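Melanin biosynthesis protein TyrA, putative (Shewanella oneidensis, PDB 2IIZ) binds heme b and probably acts as a dye-decolorizing (DyP-type) peroxidase. Local coordinates at residues F63-A68 and F299-L304. Residues are numbered along the deposited sequence; the frame is centred on the assembly and turned at random.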
ATOM      1  N   PHE A  63      -3.488   1.409  18.342  1.00 30.34           N
ATOM      2  CA  PHE A  63      -3.873   0.580  19.448  1.00 31.19           C
ATOM      3  C   PHE A  63      -3.595  -0.887  19.185  1.00 31.68           C
ATOM      4  O   PHE A  63      -3.501  -1.304  18.038  1.00 34.36           O
ATOM      5  CB  PHE A  63      -5.336   0.848  19.887  1.00 32.18           C
ATOM      6  CG  PHE A  63      -6.390   0.402  18.918  1.00 31.03           C
ATOM      7  CD1 PHE A  63      -6.707  -0.939  18.762  1.00 37.27           C
ATOM      8  CD2 PHE A  63      -7.090   1.329  18.176  1.00 33.65           C
ATOM      9  CE1 PHE A  63      -7.706  -1.347  17.857  1.00 30.04           C
ATOM     10  CE2 PHE A  63      -8.073   0.926  17.286  1.00 35.60           C
ATOM     11  CZ  PHE A  63      -8.374  -0.418  17.134  1.00 33.79           C
ATOM     12  N   VAL A  64      -3.450  -1.645  20.274  1.00 32.19           N
ATOM     13  CA  VAL A  64      -3.455  -3.107  20.279  1.00 33.89           C
ATOM     14  C   VAL A  64      -4.724  -3.618  20.955  1.00 33.87           C
ATOM     15  O   VAL A  64      -5.031  -3.223  22.089  1.00 32.91           O
ATOM     16  CB  VAL A  64      -2.290  -3.704  21.081  1.00 35.10           C
ATOM     17  CG1 VAL A  64      -2.142  -5.204  20.778  1.00 34.91           C
ATOM     18  CG2 VAL A  64      -0.999  -2.986  20.754  1.00 44.64           C
ATOM     19  N   ALA A  65      -5.436  -4.497  20.245  1.00 33.93           N
ATOM     20  CA  ALA A  65      -6.639  -5.163  20.738  1.00 32.85           C
ATOM     21  C   ALA A  65      -6.484  -6.662  20.621  1.00 32.89           C
ATOM     22  O   ALA A  65      -5.651  -7.153  19.856  1.00 32.94           O
ATOM     23  CB  ALA A  65      -7.841  -4.724  19.964  1.00 32.75           C
ATOM     24  N   ILE A  66      -7.313  -7.365  21.388  1.00 31.97           N
ATOM     25  CA  ILE A  66      -7.151  -8.786  21.692  1.00 33.41           C
ATOM     26  C   ILE A  66      -8.422  -9.575  21.338  1.00 32.47           C
ATOM     27  O   ILE A  66      -9.516  -9.182  21.720  1.00 31.89           O
ATOM     28  CB  ILE A  66      -6.845  -8.929  23.197  1.00 34.10           C
ATOM     29  CG1 ILE A  66      -5.453  -8.355  23.483  1.00 36.73           C
ATOM     30  CG2 ILE A  66      -6.922 -10.373  23.662  1.00 33.58           C
ATOM     31  CD1 ILE A  66      -5.345  -7.802  24.840  1.00 40.70           C
ATOM     32  N   GLY A  67      -8.275 -10.685  20.618  1.00 30.90           N
ATOM     33  CA  GLY A  67      -9.436 -11.386  20.065  1.00 31.33           C
ATOM     34  C   GLY A  67     -10.354 -11.975  21.127  1.00 31.31           C
ATOM     35  O   GLY A  67      -9.900 -12.382  22.199  1.00 29.54           O
ATOM     36  N   ALA A  68     -11.647 -12.026  20.831  1.00 31.18           N
ATOM     37  CA  ALA A  68     -12.631 -12.536  21.798  1.00 30.73           C
ATOM     38  C   ALA A  68     -12.341 -13.986  22.204  1.00 31.39           C
ATOM     39  O   ALA A  68     -12.474 -14.361  23.378  1.00 31.79           O
ATOM     40  CB  ALA A  68     -14.037 -12.416  21.227  1.00 30.24           C
ATOM     41  N   PHE A 299     -12.946  -8.032  19.027  1.00 33.54           N
ATOM     42  CA  PHE A 299     -11.768  -7.787  19.868  1.00 33.16           C
ATOM     43  C   PHE A 299     -12.149  -6.932  21.080  1.00 33.57           C
ATOM     44  O   PHE A 299     -13.225  -6.326  21.129  1.00 35.16           O
ATOM     45  CB  PHE A 299     -10.667  -7.013  19.127  1.00 32.38           C
ATOM     46  CG  PHE A 299     -10.240  -7.595  17.808  1.00 34.70           C
ATOM     47  CD1 PHE A 299      -9.255  -8.572  17.745  1.00 37.75           C
ATOM     48  CD2 PHE A 299     -10.807  -7.150  16.624  1.00 34.16           C
ATOM     49  CE1 PHE A 299      -8.852  -9.108  16.521  1.00 38.25           C
ATOM     50  CE2 PHE A 299     -10.409  -7.673  15.395  1.00 36.53           C
ATOM     51  CZ  PHE A 299      -9.427  -8.655  15.343  1.00 38.94           C
ATOM     52  N   PHE A 300     -11.251  -6.883  22.057  1.00 34.12           N
ATOM     53  CA  PHE A 300     -11.293  -5.857  23.109  1.00 34.60           C
ATOM     54  C   PHE A 300      -9.926  -5.190  23.128  1.00 34.66           C
ATOM     55  O   PHE A 300      -8.897  -5.860  23.165  1.00 33.95           O
ATOM     56  CB  PHE A 300     -11.636  -6.438  24.493  1.00 34.34           C
ATOM     57  CG  PHE A 300     -12.044  -5.390  25.526  1.00 33.44           C
ATOM     58  CD1 PHE A 300     -13.327  -4.861  25.537  1.00 32.32           C
ATOM     59  CD2 PHE A 300     -11.147  -4.944  26.479  1.00 30.26           C
ATOM     60  CE1 PHE A 300     -13.700  -3.908  26.477  1.00 37.21           C
ATOM     61  CE2 PHE A 300     -11.512  -3.992  27.417  1.00 31.26           C
ATOM     62  CZ  PHE A 300     -12.788  -3.476  27.417  1.00 36.28           C
ATOM     63  N   ALA A 301      -9.947  -3.861  23.090  1.00 35.23           N
ATOM     64  CA  ALA A 301      -8.764  -3.032  23.203  1.00 34.49           C
ATOM     65  C   ALA A 301      -8.766  -2.440  24.607  1.00 33.30           C
ATOM     66  O   ALA A 301      -9.493  -1.482  24.882  1.00 31.68           O
ATOM     67  CB  ALA A 301      -8.794  -1.926  22.169  1.00 32.84           C
ATOM     68  N   PRO A 302      -7.962  -3.006  25.513  1.00 34.00           N
ATOM     69  CA  PRO A 302      -8.019  -2.436  26.861  1.00 33.14           C
ATOM     70  C   PRO A 302      -7.314  -1.078  26.977  1.00 31.19           C
ATOM     71  O   PRO A 302      -6.729  -0.564  26.013  1.00 30.44           O
ATOM     72  CB  PRO A 302      -7.314  -3.492  27.728  1.00 32.42           C
ATOM     73  CG  PRO A 302      -7.022  -4.667  26.821  1.00 31.48           C
ATOM     74  CD  PRO A 302      -7.004  -4.124  25.434  1.00 34.50           C
ATOM     75  N   SER A 303      -7.399  -0.516  28.171  1.00 31.29           N
ATOM     76  CA  SER A 303      -6.613   0.636  28.556  1.00 30.71           C
ATOM     77  C   SER A 303      -5.184   0.185  28.616  1.00 30.27           C
ATOM     78  O   SER A 303      -4.890  -1.014  28.719  1.00 27.68           O
ATOM     79  CB  SER A 303      -7.042   1.164  29.940  1.00 32.37           C
ATOM     80  OG  SER A 303      -6.706   0.259  30.977  1.00 31.09           O
ATOM     81  N   LEU A 304      -4.294   1.164  28.550  1.00 33.34           N
ATOM     82  CA  LEU A 304      -2.867   0.910  28.611  1.00 33.40           C
ATOM     83  C   LEU A 304      -2.571   0.274  29.956  1.00 33.02           C
ATOM     84  O   LEU A 304      -1.815  -0.693  30.058  1.00 35.27           O
ATOM     85  CB  LEU A 304      -2.102   2.224  28.464  1.00 33.15           C
ATOM     86  CG  LEU A 304      -0.595   2.103  28.253  1.00 37.16           C
ATOM     87  CD1 LEU A 304      -0.271   1.300  26.999  1.00 39.80           C
ATOM     88  CD2 LEU A 304       0.022   3.477  28.163  1.00 40.47           C
TER
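Ile66 and Phe300 face each other as an antiparallel hydrogen-bonded pair where strand 61-67 runs beside strand 291-301. Ile66 N donates to Phe300 O at 2.8 Å, approaching from above the carbonyl plane rather than along a lone pair, and Phe300 N returns a bond of 2.9 Å to Ile66 O, straighter at 161°. That second carbonyl also receives a CA-H...O contact from Phe299 CA at 3.2 Å. The short strand segments run antiparallel but splayed, with 142° between their directions. Pro302, which follows Ala301 as the strand ends, has no N-H to offer; there the Gln11 side chain bonds both Val64 N and Pro302 O, bridging the segments where direct pairing stops.

On the sheet face that carries Ala65, its methyl sits 3.7 Å from both Phe299 CB and Ala301 CB; the small size of the two alanines is compatible with the close approach of the backbones there. Phe63 CD1 lies 4.1 Å from Ala301 CB. The Phe299 ring, its CG anti to the carbonyl carbon (chi1 -53°), reaches across to the neighbouring strand and lays CD1 3.7 Å from the CA that Gly67, with no side chain, presents to it, while the carbonyl carbon of Ile66 lies at the ring's edge, in its plane. On the other face, Ile66 extends CD1 to 4.1 Å from Pro302 CG, the two side chains crossing at about a right angle beside Trp71 of helix 71-74.

Two reciprocal bonds thus satisfy the buried amides and carbonyls of Ile66 and Phe300. With Gln11 and the apolar contacts on both faces, they join the N-terminal and C-terminal ferredoxin-like halves characteristic of DyP-type peroxidases; with the Phe299 side chain about 14 Å from the heme, this seam belongs to the scaffold rather than the cofactor pocket.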